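Local coordinates for protein acetaldehyde dehydrogenase (Acetylating) (Geobacillus thermoglucosidasius, PDB 5J78) that catalyses the NAD-dependent, coenzyme A-acylating interconversion of acetaldehyde and acetyl-CoA, a step that probably leads toward ethanol in this thermophilic ethanologen, at residues Gln31-Val36 and Thr201-Asn206; Lys60-Met65 and Lys150-Val155; Thr84-Val89 and Lys322-Ala327; Ile137-Asn142 and Leu218-Pro223. All coordinates share one frame; numbering follows the deposited sequence.

Interaction 1 of 4, residues Gln31-Val36 and Thr201-Asn206; sequences QSIQEV and TMAATN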
loop_
_atom_site.group_PDB
_atom_site.type_symbol
_atom_site.label_atom_id
_atom_site.label_comp_id
_atom_site.label_asym_id
_atom_site.label_seq_id
_atom_site.Cartn_x
_atom_site.Cartn_y
_atom_site.Cartn_z
ATOM N N GLN A 31 11.419 -18.593 4.969
ATOM C CA GLN A 31 12.796 -19.076 4.957
ATOM C C GLN A 31 13.652 -18.240 4.020
ATOM O O GLN A 31 14.801 -17.956 4.325
ATOM C CB GLN A 31 12.864 -20.544 4.530
ATOM C CG GLN A 31 12.257 -21.508 5.544
ATOM C CD GLN A 31 12.035 -22.893 4.964
ATOM O OE1 GLN A 31 12.152 -23.095 3.755
ATOM N NE2 GLN A 31 11.721 -23.856 5.826
ATOM N N SER A 32 13.095 -17.830 2.885
ATOM C CA SER A 32 13.869 -17.001 1.979
ATOM C C SER A 32 14.106 -15.607 2.600
ATOM O O SER A 32 15.187 -15.037 2.446
ATOM C CB SER A 32 13.190 -16.905 0.612
ATOM O OG SER A 32 12.023 -16.113 0.632
ATOM N N ILE A 33 13.131 -15.070 3.329
ATOM C CA ILE A 33 13.368 -13.816 4.053
ATOM C C ILE A 33 14.485 -13.970 5.084
ATOM O O ILE A 33 15.398 -13.140 5.154
ATOM C CB ILE A 33 12.083 -13.297 4.759
ATOM C CG1 ILE A 33 11.032 -12.905 3.723
ATOM C CG2 ILE A 33 12.386 -12.054 5.626
ATOM C CD1 ILE A 33 9.638 -12.650 4.329
ATOM N N GLN A 34 14.400 -15.021 5.891
ATOM C CA GLN A 34 15.429 -15.310 6.872
ATOM C C GLN A 34 16.805 -15.385 6.216
ATOM O O GLN A 34 17.782 -14.823 6.721
ATOM C CB GLN A 34 15.123 -16.627 7.586
ATOM C CG GLN A 34 16.015 -16.889 8.765
ATOM C CD GLN A 34 15.816 -15.873 9.842
ATOM O OE1 GLN A 34 14.855 -15.945 10.603
ATOM N NE2 GLN A 34 16.712 -14.903 9.906
ATOM N N GLU A 35 16.877 -16.082 5.085
ATOM C CA GLU A 35 18.148 -16.221 4.375
ATOM C C GLU A 35 18.723 -14.844 3.993
ATOM O O GLU A 35 19.887 -14.560 4.281
ATOM C CB GLU A 35 17.965 -17.088 3.136
ATOM C CG GLU A 35 19.256 -17.354 2.348
ATOM C CD GLU A 35 19.041 -18.185 1.059
ATOM O OE1 GLU A 35 18.103 -17.916 0.286
ATOM O OE2 GLU A 35 19.828 -19.114 0.822
ATOM N N VAL A 36 17.903 -13.986 3.374
ATOM C CA VAL A 36 18.315 -12.600 3.071
ATOM C C VAL A 36 18.861 -11.870 4.296
ATOM O O VAL A 36 19.931 -11.230 4.239
ATOM C CB VAL A 36 17.134 -11.783 2.487
ATOM C CG1 VAL A 36 17.477 -10.313 2.344
ATOM C CG2 VAL A 36 16.764 -12.354 1.131
ATOM N N THR A 201 12.133 -15.692 -4.275
ATOM C CA THR A 201 10.709 -15.455 -4.072
ATOM C C THR A 201 10.461 -13.960 -4.087
ATOM O O THR A 201 11.387 -13.171 -3.900
ATOM C CB THR A 201 10.194 -16.010 -2.732
ATOM O OG1 THR A 201 10.768 -15.269 -1.655
ATOM C CG2 THR A 201 10.526 -17.489 -2.576
ATOM N N MET A 202 9.210 -13.568 -4.282
ATOM C CA MET A 202 8.861 -12.151 -4.240
ATOM C C MET A 202 9.219 -11.556 -2.882
ATOM O O MET A 202 9.815 -10.484 -2.800
ATOM C CB MET A 202 7.371 -11.948 -4.523
ATOM C CG MET A 202 6.972 -12.024 -5.993
ATOM S SD MET A 202 5.280 -11.423 -6.288
ATOM C CE MET A 202 5.346 -9.764 -5.574
ATOM N N ALA A 203 8.850 -12.259 -1.819
ATOM C CA ALA A 203 9.172 -11.827 -0.462
ATOM C C ALA A 203 10.667 -11.561 -0.270
ATOM O O ALA A 203 11.032 -10.561 0.329
ATOM C CB ALA A 203 8.680 -12.858 0.530
ATOM N N ALA A 204 11.526 -12.428 -0.800
ATOM C CA ALA A 204 12.967 -12.266 -0.623
ATOM C C ALA A 204 13.501 -11.065 -1.406
ATOM O O ALA A 204 14.339 -10.318 -0.916
ATOM C CB ALA A 204 13.714 -13.549 -1.055
ATOM N N THR A 205 13.036 -10.911 -2.640
ATOM C CA THR A 205 13.422 -9.763 -3.462
ATOM C C THR A 205 13.062 -8.465 -2.751
ATOM O O THR A 205 13.863 -7.528 -2.669
ATOM C CB THR A 205 12.738 -9.793 -4.825
ATOM O OG1 THR A 205 12.991 -11.056 -5.448
ATOM C CG2 THR A 205 13.273 -8.669 -5.707
ATOM N N ASN A 206 11.852 -8.444 -2.216
ATOM C CA ASN A 206 11.347 -7.304 -1.473
ATOM C C ASN A 206 12.178 -7.023 -0.211
ATOM O O ASN A 206 12.543 -5.875 0.085
ATOM C CB ASN A 206 9.884 -7.555 -1.113
ATOM C CG ASN A 206 9.230 -6.365 -0.452
ATOM O OD1 ASN A 206 8.961 -5.342 -1.093
ATOM N ND2 ASN A 206 8.953 -6.492 0.836
#
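Thr201, the N-cap of helix 202-210, meets Ser32 on the flank of helix 28-51, in what is probably the Rossmann-like cofactor domain, as in other aldehyde dehydrogenases. The two short helical segments run nearly parallel, 24° apart, with axes approaching to 8.2 Å; such closeness depends on small residues, and Ala203 and Ala204 supply them. Thr201 uses one hydroxyl for two tasks. Its OG1 lies between its own backbone N and carbonyl carbon (chi1 67°), from where it accepts from Ala204 N at 3.1 Å, capping the first turn of the helix, and donates to Ser32 OG at 2.7 Å. Ser32 is similarly folded back onto its helix. Its OG also bonds Asp29 O in the preceding turn of that helix, so a buried hydroxyl on an otherwise apolar face is well satisfied and links that turn to the cap of helix 202-210. A threonine suits the cap because its hydroxyl can serve both helices while its methyl, CG2, lies alongside the Ser32 hydroxyl.

Apolar contacts flank this polar link. Ile33 extends its CG1 branch so that CD1 ends against the methyl of Ala203, 3.9 Å from CB; the same isoleucine packs on Leu30 of a second subunit, placing the contact beside a subunit interface. One turn along, Val36 turns CG2 toward Ala204, where it touches both the methyl and the carbonyl oxygen. The Ala204 methyl also lies beside the serine hydroxyl, with CB 3.5 Å from Ser32 OG.

Interaction 2 of 4, residues Lys60-Met65 and Lys150-Val155; sequences KIVESM and KALIAV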
loop_
_atom_site.group_PDB
_atom_site.type_symbol
_atom_site.label_atom_id
_atom_site.label_comp_id
_atom_site.label_asym_id
_atom_site.label_seq_id
_atom_site.Cartn_x
_atom_site.Cartn_y
_atom_site.Cartn_z
ATOM N N LYS A 60 44.617 -7.851 -5.106
ATOM C CA LYS A 60 44.880 -9.294 -5.149
ATOM C C LYS A 60 43.579 -10.109 -5.120
ATOM O O LYS A 60 43.442 -11.093 -5.847
ATOM C CB LYS A 60 45.775 -9.716 -3.983
ATOM C CG LYS A 60 47.240 -9.385 -4.188
ATOM C CD LYS A 60 48.065 -9.705 -2.946
ATOM C CE LYS A 60 49.495 -9.159 -3.051
ATOM N NZ LYS A 60 50.368 -9.921 -3.998
ATOM N N ILE A 61 42.635 -9.707 -4.267
ATOM C CA ILE A 61 41.323 -10.353 -4.217
ATOM C C ILE A 61 40.612 -10.245 -5.576
ATOM O O ILE A 61 40.111 -11.245 -6.104
ATOM C CB ILE A 61 40.450 -9.747 -3.097
ATOM C CG1 ILE A 61 41.098 -10.084 -1.743
ATOM C CG2 ILE A 61 38.985 -10.277 -3.186
ATOM C CD1 ILE A 61 40.579 -9.320 -0.563
ATOM N N VAL A 62 40.591 -9.048 -6.156
ATOM C CA VAL A 62 39.873 -8.849 -7.423
ATOM C C VAL A 62 40.496 -9.708 -8.538
ATOM O O VAL A 62 39.787 -10.288 -9.385
ATOM C CB VAL A 62 39.867 -7.365 -7.831
ATOM C CG1 VAL A 62 39.257 -7.169 -9.201
ATOM C CG2 VAL A 62 39.106 -6.500 -6.760
ATOM N N GLU A 63 41.822 -9.786 -8.527
ATOM C CA GLU A 63 42.559 -10.528 -9.533
ATOM C C GLU A 63 42.247 -12.028 -9.439
ATOM O O GLU A 63 42.008 -12.674 -10.452
ATOM C CB GLU A 63 44.061 -10.291 -9.378
ATOM C CG GLU A 63 44.907 -11.186 -10.263
ATOM C CD GLU A 63 46.380 -10.931 -10.083
ATOM O OE1 GLU A 63 46.859 -10.988 -8.927
ATOM O OE2 GLU A 63 47.045 -10.651 -11.095
ATOM N N SER A 64 42.241 -12.555 -8.215
ATOM C CA SER A 64 41.915 -13.951 -7.972
ATOM C C SER A 64 40.492 -14.259 -8.428
ATOM O O SER A 64 40.240 -15.309 -9.011
ATOM C CB SER A 64 42.084 -14.287 -6.489
ATOM O OG SER A 64 41.637 -15.605 -6.206
ATOM N N MET A 65 39.561 -13.347 -8.158
ATOM C CA MET A 65 38.179 -13.509 -8.618
ATOM C C MET A 65 38.148 -13.571 -10.144
ATOM O O MET A 65 37.519 -14.455 -10.731
ATOM C CB MET A 65 37.286 -12.364 -8.120
ATOM C CG MET A 65 37.011 -12.367 -6.633
ATOM S SD MET A 65 36.316 -10.772 -6.054
ATOM C CE MET A 65 34.770 -10.747 -6.951
ATOM N N LYS A 150 29.356 -7.801 -11.768
ATOM C CA LYS A 150 28.967 -7.073 -10.560
ATOM C C LYS A 150 29.835 -7.400 -9.352
ATOM O O LYS A 150 30.133 -6.521 -8.525
ATOM C CB LYS A 150 27.494 -7.343 -10.237
ATOM C CG LYS A 150 26.561 -6.662 -11.215
ATOM C CD LYS A 150 25.090 -6.803 -10.829
ATOM C CE LYS A 150 24.223 -6.005 -11.796
ATOM N NZ LYS A 150 22.763 -6.134 -11.540
ATOM N N ALA A 151 30.244 -8.655 -9.227
ATOM C CA ALA A 151 31.081 -9.032 -8.092
ATOM C C ALA A 151 32.430 -8.348 -8.170
ATOM O O ALA A 151 32.927 -7.854 -7.159
ATOM C CB ALA A 151 31.262 -10.545 -8.024
ATOM N N LEU A 152 33.025 -8.325 -9.363
ATOM C CA LEU A 152 34.309 -7.650 -9.557
ATOM C C LEU A 152 34.220 -6.134 -9.229
ATOM O O LEU A 152 35.042 -5.615 -8.492
ATOM C CB LEU A 152 34.808 -7.834 -10.989
ATOM C CG LEU A 152 35.343 -9.215 -11.389
ATOM C CD1 LEU A 152 35.525 -9.227 -12.897
ATOM C CD2 LEU A 152 36.628 -9.540 -10.640
ATOM N N ILE A 153 33.235 -5.426 -9.784
ATOM C CA ILE A 153 33.171 -3.978 -9.552
ATOM C C ILE A 153 32.755 -3.672 -8.108
ATOM O O ILE A 153 33.188 -2.674 -7.539
ATOM C CB ILE A 153 32.209 -3.248 -10.535
ATOM C CG1 ILE A 153 30.742 -3.674 -10.373
ATOM C CG2 ILE A 153 32.669 -3.418 -12.002
ATOM C CD1 ILE A 153 29.774 -2.763 -11.166
ATOM N N ALA A 154 31.943 -4.531 -7.503
ATOM C CA ALA A 154 31.541 -4.305 -6.118
ATOM C C ALA A 154 32.710 -4.474 -5.167
ATOM O O ALA A 154 32.894 -3.669 -4.250
ATOM C CB ALA A 154 30.400 -5.244 -5.714
ATOM N N VAL A 155 33.500 -5.528 -5.361
ATOM C CA VAL A 155 34.578 -5.815 -4.414
ATOM C C VAL A 155 35.746 -4.839 -4.611
ATOM O O VAL A 155 36.360 -4.401 -3.649
ATOM C CB VAL A 155 35.063 -7.275 -4.542
ATOM C CG1 VAL A 155 36.321 -7.535 -3.687
ATOM C CG2 VAL A 155 33.950 -8.219 -4.125
#
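Apolar packing carries this contact, and Met65, Leu152 and Val155 contribute most of the buried surface. No hydrogen bond passes between the two helices, whose short axes run antiparallel at 175° and stand 9.8 Å apart. Among the branched residues, Val155 presents CG1 to CG2 of Ile61 at 3.9 Å, the two side chains meeting at about a right angle. The neighbouring Val62 touches Leu152, one turn before Val155, CG1 to CD2 at 3.8 Å. That same Leu152 methyl also rests against the carbonyl oxygen of Val62 and the CB of Met65. Beta-branched Ile61, Val62 and Val155 are compact and stiff, while the longer leucine brings CD2 across.

The flexible methionine reaches farther. Its chain bends at chi3 (64°), bringing CE against the helix backbone of the partner, 3.4 Å from Ala151 O and 3.7 Å from Ala151 CB, while SD lies beside both methyls of Val155. Alanine at 151 is short enough to let the methionine end come this near.

Ala184 of helix 170-186 covers Ile61 and Met65, and Tyr104 of helix 89-107 packs on Val62. The arrangement is a buried antiparallel helix pair, probably of the helical layer that flanks the sheet in the Rossmann-like domain of aldehyde dehydrogenases.

Interaction 3 of 4, residues Thr84-Val89 and Lys322-Ala327; sequences TGFGNV and KIVGKA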
loop_
_atom_site.group_PDB
_atom_site.type_symbol
_atom_site.label_atom_id
_atom_site.label_comp_id
_atom_site.label_asym_id
_atom_site.label_seq_id
_atom_site.Cartn_x
_atom_site.Cartn_y
_atom_site.Cartn_z
ATOM N N THR A 84 18.281 -22.405 -18.264
ATOM C CA THR A 84 17.364 -21.405 -18.808
ATOM C C THR A 84 16.802 -21.759 -20.182
ATOM O O THR A 84 15.744 -21.256 -20.558
ATOM C CB THR A 84 18.032 -20.010 -18.939
ATOM O OG1 THR A 84 19.042 -20.053 -19.953
ATOM C CG2 THR A 84 18.626 -19.544 -17.612
ATOM N N GLY A 85 17.516 -22.587 -20.943
ATOM C CA GLY A 85 17.121 -22.870 -22.310
ATOM C C GLY A 85 17.492 -21.778 -23.301
ATOM O O GLY A 85 17.217 -21.904 -24.497
ATOM N N PHE A 86 18.142 -20.724 -22.817
ATOM C CA PHE A 86 18.527 -19.591 -23.670
ATOM C C PHE A 86 19.936 -19.728 -24.201
ATOM O O PHE A 86 20.848 -20.112 -23.469
ATOM C CB PHE A 86 18.450 -18.246 -22.905
ATOM C CG PHE A 86 17.111 -17.946 -22.280
ATOM C CD1 PHE A 86 15.939 -18.456 -22.808
ATOM C CD2 PHE A 86 17.033 -17.126 -21.152
ATOM C CE1 PHE A 86 14.726 -18.161 -22.238
ATOM C CE2 PHE A 86 15.806 -16.837 -20.565
ATOM C CZ PHE A 86 14.662 -17.352 -21.096
ATOM N N GLY A 87 20.128 -19.343 -25.460
ATOM C CA GLY A 87 21.463 -19.183 -25.998
ATOM C C GLY A 87 22.225 -20.480 -26.257
ATOM O O GLY A 87 21.624 -21.542 -26.378
ATOM N N ASN A 88 23.554 -20.379 -26.342
ATOM C CA ASN A 88 24.434 -21.526 -26.599
ATOM C C ASN A 88 25.736 -21.387 -25.831
ATOM O O ASN A 88 26.135 -20.278 -25.487
ATOM C CB ASN A 88 24.736 -21.657 -28.089
ATOM C CG ASN A 88 25.502 -20.473 -28.629
ATOM O OD1 ASN A 88 26.676 -20.286 -28.308
ATOM N ND2 ASN A 88 24.846 -19.657 -29.443
ATOM N N VAL A 89 26.413 -22.508 -25.595
ATOM C CA VAL A 89 27.519 -22.558 -24.652
ATOM C C VAL A 89 28.774 -21.794 -25.101
ATOM O O VAL A 89 29.459 -21.212 -24.287
ATOM C CB VAL A 89 27.900 -24.009 -24.349
ATOM C CG1 VAL A 89 29.020 -24.081 -23.290
ATOM C CG2 VAL A 89 26.687 -24.746 -23.832
ATOM N N LYS A 322 9.220 -18.109 -24.713
ATOM C CA LYS A 322 9.628 -19.387 -25.289
ATOM C C LYS A 322 10.496 -19.232 -26.530
ATOM O O LYS A 322 11.162 -20.183 -26.909
ATOM C CB LYS A 322 8.399 -20.248 -25.602
ATOM C CG LYS A 322 7.870 -20.953 -24.365
ATOM C CD LYS A 322 6.425 -21.383 -24.520
ATOM C CE LYS A 322 5.906 -21.957 -23.208
ATOM N NZ LYS A 322 4.727 -22.854 -23.399
ATOM N N ILE A 323 10.527 -18.055 -27.155
ATOM C CA ILE A 323 11.462 -17.855 -28.268
ATOM C C ILE A 323 12.743 -17.143 -27.861
ATOM O O ILE A 323 13.675 -17.069 -28.650
ATOM C CB ILE A 323 10.827 -17.059 -29.456
ATOM C CG1 ILE A 323 10.566 -15.587 -29.095
ATOM C CG2 ILE A 323 9.557 -17.742 -29.932
ATOM C CD1 ILE A 323 10.386 -14.701 -30.314
ATOM N N VAL A 324 12.792 -16.590 -26.655
ATOM C CA VAL A 324 14.000 -15.890 -26.209
ATOM C C VAL A 324 15.217 -16.795 -26.252
ATOM O O VAL A 324 15.216 -17.862 -25.652
ATOM C CB VAL A 324 13.850 -15.355 -24.765
ATOM C CG1 VAL A 324 15.175 -14.770 -24.267
ATOM C CG2 VAL A 324 12.734 -14.324 -24.708
ATOM N N GLY A 325 16.258 -16.362 -26.956
ATOM C CA GLY A 325 17.514 -17.089 -26.966
ATOM C C GLY A 325 17.466 -18.418 -27.714
ATOM O O GLY A 325 18.307 -19.290 -27.492
ATOM N N LYS A 326 16.494 -18.570 -28.609
ATOM C CA LYS A 326 16.338 -19.818 -29.369
ATOM C C LYS A 326 16.978 -19.754 -30.753
ATOM O O LYS A 326 16.926 -18.728 -31.431
ATOM C CB LYS A 326 14.851 -20.164 -29.487
ATOM C CG LYS A 326 14.204 -20.496 -28.144
ATOM C CD LYS A 326 14.893 -21.703 -27.511
ATOM C CE LYS A 326 14.169 -22.214 -26.282
ATOM N NZ LYS A 326 14.895 -23.383 -25.705
ATOM N N ALA A 327 17.583 -20.862 -31.177
ATOM C CA ALA A 327 18.140 -20.943 -32.519
ATOM C C ALA A 327 17.016 -20.747 -33.543
ATOM O O ALA A 327 15.856 -21.054 -33.242
ATOM C CB ALA A 327 18.846 -22.296 -32.728
#
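Gly87 and Gly325 meet through one of two hydrogen bonds that join these loops, both of which use backbone carbonyls. Gly87 N donates to Gly325 O at 2.7 Å, meeting the acceptor in the carbonyl plane on a lone pair. The ammonium end of Lys326 reaches Gly85 O, with NZ 3.0 Å away and tilted 24° from the carbonyl plane. Although Lys326 starts out pointing away from the other loop, a bend at chi2 (-60°) turns the chain back, and a long flexible residue is what such a detour requires.

The turns that hold these groups in place are compact. Gly85 follows the end of helix 55-84 with a positive phi that glycine accepts easily, and Thr84 OG1 accepts a hydrogen bond from Phe86 N in an ST turn. Across the contact, a type II beta turn spans Ile323 to Lys326; its third residue, Gly325, has positive phi and its CA lies 4.3 Å from Phe86 CA, both of which suit glycine. The contact probably joins the cofactor domain to the catalytic domain, as in other aldehyde dehydrogenases.

Packing completes the join through CH-pi contact. Phe86 offers a flat ring and Val324 a stiffly held methyl: CG1 lies over the centre of one face, 3.9 Å from the centroid and 8° off the normal, while Thr84 O lies over the opposite face toward the rim. Val324 O approaches the ring at CD1, 3.0 Å away.

Interaction 4 of 4, residues Ile137-Asn142 and Leu218-Pro223; sequences IIPSTN and LATGGP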
loop_
_atom_site.group_PDB
_atom_site.type_symbol
_atom_site.label_atom_id
_atom_site.label_comp_id
_atom_site.label_asym_id
_atom_site.label_seq_id
_atom_site.Cartn_x
_atom_site.Cartn_y
_atom_site.Cartn_z
ATOM N N ILE A 137 20.580 -7.425 -8.534
ATOM C CA ILE A 137 19.506 -8.174 -9.199
ATOM C C ILE A 137 19.986 -8.693 -10.547
ATOM O O ILE A 137 20.460 -7.909 -11.381
ATOM C CB ILE A 137 18.228 -7.331 -9.430
ATOM C CG1 ILE A 137 17.821 -6.560 -8.159
ATOM C CG2 ILE A 137 17.111 -8.256 -9.892
ATOM C CD1 ILE A 137 17.566 -7.441 -6.942
ATOM N N ILE A 138 19.814 -9.997 -10.775
ATOM C CA ILE A 138 20.418 -10.673 -11.942
ATOM C C ILE A 138 19.388 -11.163 -12.955
ATOM O O ILE A 138 18.443 -11.855 -12.596
ATOM C CB ILE A 138 21.284 -11.896 -11.492
ATOM C CG1 ILE A 138 22.355 -11.468 -10.462
ATOM C CG2 ILE A 138 21.948 -12.577 -12.695
ATOM C CD1 ILE A 138 23.397 -10.482 -11.009
ATOM N N PRO A 139 19.588 -10.843 -14.242
ATOM C CA PRO A 139 18.625 -11.243 -15.266
ATOM C C PRO A 139 18.792 -12.711 -15.664
ATOM O O PRO A 139 19.847 -13.273 -15.428
ATOM C CB PRO A 139 18.960 -10.321 -16.439
ATOM C CG PRO A 139 20.413 -10.064 -16.295
ATOM C CD PRO A 139 20.705 -10.074 -14.816
ATOM N N SER A 140 17.766 -13.303 -16.265
ATOM C CA SER A 140 17.825 -14.706 -16.692
ATOM C C SER A 140 18.597 -14.904 -18.016
ATOM O O SER A 140 19.059 -15.993 -18.311
ATOM C CB SER A 140 16.405 -15.250 -16.835
ATOM O OG SER A 140 15.702 -14.597 -17.891
ATOM N N THR A 141 18.736 -13.827 -18.788
ATOM C CA THR A 141 19.436 -13.826 -20.067
ATOM C C THR A 141 20.966 -13.807 -19.973
ATOM O O THR A 141 21.646 -14.419 -20.811
ATOM C CB THR A 141 19.018 -12.615 -20.904
ATOM O OG1 THR A 141 19.074 -11.435 -20.088
ATOM C CG2 THR A 141 17.612 -12.798 -21.460
ATOM N N ASN A 142 21.496 -13.102 -18.973
ATOM C CA ASN A 142 22.943 -12.983 -18.756
ATOM C C ASN A 142 23.277 -13.332 -17.316
ATOM O O ASN A 142 23.919 -12.547 -16.605
ATOM C CB ASN A 142 23.446 -11.559 -19.062
ATOM C CG ASN A 142 22.932 -11.018 -20.376
ATOM O OD1 ASN A 142 22.906 -11.721 -21.393
ATOM N ND2 ASN A 142 22.547 -9.737 -20.370
ATOM N N LEU A 218 21.667 -2.500 -7.425
ATOM C CA LEU A 218 21.917 -2.597 -8.870
ATOM C C LEU A 218 20.851 -3.486 -9.472
ATOM O O LEU A 218 20.857 -4.698 -9.256
ATOM C CB LEU A 218 23.293 -3.176 -9.172
ATOM C CG LEU A 218 24.524 -2.419 -8.708
ATOM C CD1 LEU A 218 25.756 -3.112 -9.279
ATOM C CD2 LEU A 218 24.476 -0.954 -9.147
ATOM N N ALA A 219 19.948 -2.889 -10.241
ATOM C CA ALA A 219 18.782 -3.599 -10.735
ATOM C C ALA A 219 18.883 -3.814 -12.243
ATOM O O ALA A 219 18.536 -2.939 -13.048
ATOM C CB ALA A 219 17.531 -2.839 -10.384
ATOM N N THR A 220 19.389 -4.980 -12.619
ATOM C CA THR A 220 19.439 -5.370 -14.015
ATOM C C THR A 220 18.333 -6.383 -14.264
ATOM O O THR A 220 18.424 -7.536 -13.863
ATOM C CB THR A 220 20.811 -5.935 -14.379
ATOM O OG1 THR A 220 21.811 -5.020 -13.918
ATOM C CG2 THR A 220 20.933 -6.122 -15.899
ATOM N N GLY A 221 17.276 -5.931 -14.928
ATOM C CA GLY A 221 16.094 -6.753 -15.140
ATOM C C GLY A 221 15.074 -6.012 -15.970
ATOM O O GLY A 221 15.383 -4.964 -16.555
ATOM N N GLY A 222 13.862 -6.560 -16.038
ATOM C CA GLY A 222 12.801 -5.958 -16.829
ATOM C C GLY A 222 12.294 -4.659 -16.230
ATOM O O GLY A 222 12.636 -4.334 -15.092
ATOM N N PRO A 223 11.479 -3.905 -16.992
ATOM C CA PRO A 223 11.025 -2.593 -16.523
ATOM C C PRO A 223 10.244 -2.685 -15.224
ATOM O O PRO A 223 10.256 -1.737 -14.441
ATOM C CB PRO A 223 10.128 -2.096 -17.662
ATOM C CG PRO A 223 10.560 -2.813 -18.839
ATOM C CD PRO A 223 11.004 -4.177 -18.358
HETATM O O HOH W 1 16.330 -9.381 -13.300
#
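Ile137 N donates to Leu218 O at 2.8 Å, a nearly straight bond (167°) arriving almost in line with the carbonyl. It is the firm link of a parallel beta bridge that pairs Ile137 with Ala219. The return bond, from Thr220 N to Ile137 O, is weak at 3.4 Å. Beyond it a water bridges the two segments, donating to Thr220 O at 2.8 Å and, weakly, to Ile138 O. The side-chain hydroxyl of Thr220 looks the other way, to Lys150 of helix 143-156 and to Thr440; Lys150 also makes weak bonds to Ile137 O and Leu218 O, so one buried amine gathers several oxygens of the two strands.

Packing follows outward. CG1 of Ile137 comes to 4.3 Å from Ala219 CB, on the face of the sheet covered by Leu225 of helix 223-229. Thr220 sends CG2 to the Pro139 ring, 4.0 Å from CG; proline has no amide hydrogen to give, and Thr220 O is held by the water instead.

Strands 124-138 and 216-219 are adjacent parallel strands whose C-terminal ends give way to loops leading into helices, the arrangement of a Rossmann-like sheet, as in the NAD-binding domain of aldehyde dehydrogenases.

Overall arrangement
Interactions 2 and 4 are buried, whereas interactions 1 and 3 are partly buried; the centre of interaction 4 lies nearest that of the chain, about 8 Å away, and that of interaction 1 farthest, about 24 Å. Interaction 2 is apolar, without a hydrogen bond across it, interaction 4 relies on backbone bonds of a sheet, and interactions 1 and 3 mix a few polar links with packing. Helix 143-156 links interactions 2 and 4 through Lys150. Interactions 3 and 4 also touch, since Phe86 and Thr84 pack on Ser140. Helix 55-84 supplies a face to interaction 2 and its C-terminal end to interaction 3. Interaction 1 touches none of the others.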